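Local coordinates for protein methyltransferase 1 (Methanosarcina barkeri, PDB 2I2X) that carries the methyl group of methanol on a corrinoid cofactor, in a transfer mediated by MtaB, and passes it to coenzyme M through MtaA, at residues Q216-Y227 and V248-H258. Numbering follows the deposited sequence.
Sequences QDFVSQFALGVY and VTELREKFHKH
V248, at the start of the C-terminal helix 248-255, presses its two methyl branches against the turn A223-G225: CG1 touches both A223 O (3.2 Å) and G225 O (3.4 Å), and CG2 also meets A223 O, with L224 CA a little farther off. The helix packs here beside the edge of the Rossmann-like, B12-binding domain, where helix 216-220 leads through a turn into 225-227, the outermost strand of the parallel five-stranded sheet on this side. R252 reaches to the backbone around S220 and G225 with its chain extended from CG to NE. Its NE donates to G225 O over 3.2 Å, nearly in line with the carbonyl (167° at O) and close to the guanidinium plane. S220 CA lies over one face of that flat group, and S220 O takes weak bonds from NH1 and NH2, so the carbonyls of S220 and G225 hold the guanidinium between them. H256, the first residue out of helical conformation, has its imidazole sandwiched: Q216 CG sits over one face, a CH-pi contact 3.7 Å from the ring centroid, and R252 CG over the other. In the ring plane, H256 NE2 donates to S220 OG over 2.8 Å, and that hydroxyl donates in turn to Q216 O from above the carbonyl plane, across from S220 N. The K257 carbonyl is bonded to K60 of a neighbouring MtaB subunit. H258 ends the protein; its terminal carboxylate forms a salt bridge to R64 of that same MtaB subunit, tying the C-terminus into the assembly. The Y227 side chain, about 6 Å from the bound corrinoid, points its ring edge at the H258 imidazole face in an offset edge-to-face pair, planes at 62°, with Y227 CD2 3.4 Å from H258 NE2.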
loop_
_atom_site.group_PDB
_atom_site.type_symbol
_atom_site.label_atom_id
_atom_site.label_comp_id
_atom_site.label_asym_id
_atom_site.label_seq_id
_atom_site.Cartn_x
_atom_site.Cartn_y
_atom_site.Cartn_z
ATOM N N GLN B 216 6.062 20.477 -0.665
ATOM C CA GLN B 216 6.519 21.650 -1.421
ATOM C C GLN B 216 5.499 22.212 -2.418
ATOM O O GLN B 216 5.264 23.419 -2.462
ATOM C CB GLN B 216 7.831 21.319 -2.133
ATOM C CG GLN B 216 8.565 22.529 -2.680
ATOM C CD GLN B 216 9.691 22.145 -3.617
ATOM O OE1 GLN B 216 9.544 22.198 -4.840
ATOM N NE2 GLN B 216 10.818 21.737 -3.050
ATOM N N ASP B 217 4.906 21.326 -3.209
ATOM C CA ASP B 217 3.893 21.706 -4.195
ATOM C C ASP B 217 2.641 22.297 -3.549
ATOM O O ASP B 217 2.021 23.215 -4.108
ATOM C CB ASP B 217 3.528 20.512 -5.087
ATOM C CG ASP B 217 4.687 20.070 -5.967
ATOM O OD1 ASP B 217 5.335 20.947 -6.585
ATOM O OD2 ASP B 217 4.952 18.848 -6.036
ATOM N N PHE B 218 2.281 21.787 -2.370
ATOM C CA PHE B 218 1.158 22.343 -1.624
ATOM C C PHE B 218 1.394 23.794 -1.177
ATOM O O PHE B 218 0.519 24.638 -1.359
ATOM C CB PHE B 218 0.769 21.456 -0.434
ATOM C CG PHE B 218 -0.470 21.921 0.270
ATOM C CD1 PHE B 218 -1.727 21.620 -0.239
ATOM C CD2 PHE B 218 -0.382 22.689 1.426
ATOM C CE1 PHE B 218 -2.879 22.062 0.396
ATOM C CE2 PHE B 218 -1.526 23.136 2.070
ATOM C CZ PHE B 218 -2.781 22.822 1.551
ATOM N N VAL B 219 2.561 24.086 -0.608
ATOM C CA VAL B 219 2.829 25.439 -0.100
ATOM C C VAL B 219 3.068 26.456 -1.227
ATOM O O VAL B 219 2.822 27.652 -1.055
ATOM C CB VAL B 219 3.999 25.475 0.925
ATOM C CG1 VAL B 219 3.836 24.378 1.965
ATOM C CG2 VAL B 219 5.335 25.339 0.229
ATOM N N SER B 220 3.538 25.959 -2.372
ATOM C CA SER B 220 3.817 26.781 -3.548
ATOM C C SER B 220 2.560 27.381 -4.175
ATOM O O SER B 220 2.632 28.444 -4.790
ATOM C CB SER B 220 4.597 25.985 -4.596
ATOM O OG SER B 220 5.921 25.742 -4.157
ATOM N N GLN B 221 1.412 26.721 -4.018
ATOM C CA GLN B 221 0.149 27.267 -4.541
ATOM C C GLN B 221 -0.330 28.564 -3.835
ATOM O O GLN B 221 -1.213 29.261 -4.342
ATOM C CB GLN B 221 -0.950 26.194 -4.584
ATOM C CG GLN B 221 -1.653 25.922 -3.263
ATOM C CD GLN B 221 -2.705 24.832 -3.372
ATOM O OE1 GLN B 221 -3.380 24.706 -4.395
ATOM N NE2 GLN B 221 -2.851 24.036 -2.310
ATOM N N PHE B 222 0.260 28.878 -2.679
ATOM C CA PHE B 222 0.007 30.146 -1.971
ATOM C C PHE B 222 1.172 31.100 -2.191
ATOM O O PHE B 222 2.334 30.679 -2.191
ATOM C CB PHE B 222 -0.212 29.921 -0.467
ATOM C CG PHE B 222 -1.102 28.751 -0.152
ATOM C CD1 PHE B 222 -0.599 27.645 0.522
ATOM C CD2 PHE B 222 -2.437 28.746 -0.556
ATOM C CE1 PHE B 222 -1.415 26.555 0.801
ATOM C CE2 PHE B 222 -3.251 27.669 -0.288
ATOM C CZ PHE B 222 -2.744 26.565 0.397
ATOM N N ALA B 223 0.853 32.381 -2.367
ATOM C CA ALA B 223 1.840 33.382 -2.764
ATOM C C ALA B 223 2.916 33.633 -1.702
ATOM O O ALA B 223 4.091 33.823 -2.036
ATOM C CB ALA B 223 1.149 34.686 -3.162
ATOM N N LEU B 224 2.510 33.621 -0.431
ATOM C CA LEU B 224 3.407 33.949 0.683
ATOM C C LEU B 224 4.166 32.735 1.201
ATOM O O LEU B 224 5.064 32.871 2.042
ATOM C CB LEU B 224 2.628 34.596 1.833
ATOM C CG LEU B 224 1.943 35.944 1.576
ATOM C CD1 LEU B 224 0.894 36.222 2.637
ATOM C CD2 LEU B 224 2.949 37.072 1.501
ATOM N N GLY B 225 3.811 31.562 0.671
ATOM C CA GLY B 225 4.272 30.271 1.179
ATOM C C GLY B 225 5.718 29.879 0.943
ATOM O O GLY B 225 6.223 29.953 -0.176
ATOM N N VAL B 226 6.374 29.464 2.025
ATOM C CA VAL B 226 7.682 28.818 1.980
ATOM C C VAL B 226 7.562 27.427 2.621
ATOM O O VAL B 226 6.862 27.263 3.624
ATOM C CB VAL B 226 8.747 29.625 2.745
ATOM C CG1 VAL B 226 10.131 29.244 2.264
ATOM C CG2 VAL B 226 8.523 31.118 2.565
ATOM N N TYR B 227 8.231 26.433 2.037
ATOM C CA TYR B 227 8.308 25.102 2.632
ATOM C C TYR B 227 9.534 24.980 3.522
ATOM O O TYR B 227 10.534 25.651 3.314
ATOM C CB TYR B 227 8.327 24.002 1.548
ATOM C CG TYR B 227 8.167 22.566 2.061
ATOM C CD1 TYR B 227 7.306 22.270 3.125
ATOM C CD2 TYR B 227 8.853 21.504 1.459
ATOM C CE1 TYR B 227 7.155 20.967 3.591
ATOM C CE2 TYR B 227 8.698 20.192 1.920
ATOM C CZ TYR B 227 7.846 19.938 2.985
ATOM O OH TYR B 227 7.673 18.669 3.464
ATOM N N VAL B 248 9.269 36.036 -1.967
ATOM C CA VAL B 248 8.946 34.616 -1.806
ATOM C C VAL B 248 9.603 33.763 -2.895
ATOM O O VAL B 248 10.214 32.739 -2.592
ATOM C CB VAL B 248 7.408 34.367 -1.746
ATOM C CG1 VAL B 248 7.101 32.878 -1.694
ATOM C CG2 VAL B 248 6.796 35.069 -0.540
ATOM N N THR B 249 9.500 34.212 -4.147
ATOM C CA THR B 249 10.080 33.507 -5.301
ATOM C C THR B 249 11.612 33.427 -5.222
ATOM O O THR B 249 12.216 32.448 -5.669
ATOM C CB THR B 249 9.655 34.161 -6.649
ATOM O OG1 THR B 249 8.268 34.517 -6.601
ATOM C CG2 THR B 249 9.891 33.209 -7.828
ATOM N N GLU B 250 12.227 34.461 -4.653
ATOM C CA GLU B 250 13.671 34.494 -4.461
ATOM C C GLU B 250 14.028 33.510 -3.346
ATOM O O GLU B 250 14.972 32.728 -3.469
ATOM C CB GLU B 250 14.118 35.918 -4.108
ATOM C CG GLU B 250 15.330 36.440 -4.885
ATOM C CD GLU B 250 15.647 37.905 -4.588
ATOM O OE1 GLU B 250 15.271 38.401 -3.504
ATOM O OE2 GLU B 250 16.284 38.560 -5.439
ATOM N N LEU B 251 13.242 33.547 -2.274
ATOM C CA LEU B 251 13.411 32.660 -1.133
ATOM C C LEU B 251 13.225 31.195 -1.503
ATOM O O LEU B 251 14.035 30.349 -1.121
ATOM C CB LEU B 251 12.420 33.027 -0.035
ATOM C CG LEU B 251 12.745 34.221 0.850
ATOM C CD1 LEU B 251 11.502 34.583 1.625
ATOM C CD2 LEU B 251 13.900 33.907 1.788
ATOM N N ARG B 252 12.152 30.912 -2.243
ATOM C CA ARG B 252 11.831 29.561 -2.714
ATOM C C ARG B 252 12.978 28.916 -3.488
ATOM O O ARG B 252 13.249 27.727 -3.319
ATOM C CB ARG B 252 10.593 29.579 -3.609
ATOM C CG ARG B 252 9.281 29.699 -2.890
ATOM C CD ARG B 252 8.163 29.614 -3.891
ATOM N NE ARG B 252 6.879 29.941 -3.291
ATOM C CZ ARG B 252 5.727 29.973 -3.951
ATOM N NH1 ARG B 252 5.686 29.693 -5.245
ATOM N NH2 ARG B 252 4.612 30.281 -3.312
ATOM N N GLU B 253 13.637 29.706 -4.335
ATOM C CA GLU B 253 14.743 29.237 -5.173
ATOM C C GLU B 253 15.862 28.566 -4.362
ATOM O O GLU B 253 16.408 27.542 -4.785
ATOM C CB GLU B 253 15.302 30.398 -6.001
ATOM C CG GLU B 253 16.279 29.990 -7.099
ATOM C CD GLU B 253 17.352 31.045 -7.347
ATOM O OE1 GLU B 253 17.019 32.250 -7.412
ATOM O OE2 GLU B 253 18.535 30.661 -7.479
ATOM N N LYS B 254 16.186 29.143 -3.202
ATOM C CA LYS B 254 17.222 28.599 -2.316
ATOM C C LYS B 254 16.734 27.407 -1.484
ATOM O O LYS B 254 17.538 26.545 -1.116
ATOM C CB LYS B 254 17.782 29.692 -1.388
ATOM C CG LYS B 254 18.959 29.231 -0.522
ATOM C CD LYS B 254 19.660 30.383 0.183
ATOM C CE LYS B 254 20.883 29.877 0.939
ATOM N NZ LYS B 254 21.839 30.963 1.267
ATOM N N PHE B 255 15.430 27.358 -1.203
ATOM C CA PHE B 255 14.884 26.422 -0.208
ATOM C C PHE B 255 13.912 25.355 -0.709
ATOM O O PHE B 255 13.688 24.358 -0.030
ATOM C CB PHE B 255 14.286 27.189 0.971
ATOM C CG PHE B 255 15.312 27.914 1.790
ATOM C CD1 PHE B 255 15.569 29.267 1.570
ATOM C CD2 PHE B 255 16.039 27.243 2.769
ATOM C CE1 PHE B 255 16.520 29.942 2.322
ATOM C CE2 PHE B 255 16.997 27.908 3.526
ATOM C CZ PHE B 255 17.239 29.261 3.302
ATOM N N HIS B 256 13.338 25.563 -1.888
ATOM C CA HIS B 256 12.556 24.527 -2.553
ATOM C C HIS B 256 13.487 23.439 -3.115
ATOM O O HIS B 256 14.352 22.932 -2.394
ATOM C CB HIS B 256 11.656 25.141 -3.633
ATOM C CG HIS B 256 10.355 25.672 -3.110
ATOM N ND1 HIS B 256 10.221 26.210 -1.848
ATOM C CD2 HIS B 256 9.133 25.758 -3.686
ATOM C CE1 HIS B 256 8.969 26.589 -1.664
ATOM N NE2 HIS B 256 8.288 26.328 -2.764
ATOM N N LYS B 257 13.301 23.069 -4.382
ATOM C CA LYS B 257 14.157 22.078 -5.049
ATOM C C LYS B 257 14.435 20.810 -4.206
ATOM O O LYS B 257 15.551 20.280 -4.215
ATOM C CB LYS B 257 15.479 22.733 -5.506
ATOM C CG LYS B 257 15.347 23.855 -6.564
ATOM C CD LYS B 257 14.812 23.345 -7.912
ATOM C CE LYS B 257 15.738 22.321 -8.553
ATOM N NZ LYS B 257 14.969 21.353 -9.365
ATOM N N HIS B 258 13.414 20.331 -3.492
ATOM C CA HIS B 258 13.545 19.181 -2.585
ATOM C C HIS B 258 13.723 17.863 -3.332
ATOM O O HIS B 258 14.840 17.381 -3.516
ATOM C CB HIS B 258 12.336 19.082 -1.646
ATOM C CG HIS B 258 12.389 20.027 -0.486
ATOM N ND1 HIS B 258 13.010 19.711 0.703
ATOM C CD2 HIS B 258 11.891 21.276 -0.329
ATOM C CE1 HIS B 258 12.899 20.727 1.541
ATOM N NE2 HIS B 258 12.223 21.689 0.938
ATOM O OXT HIS B 258 12.755 17.239 -3.762
#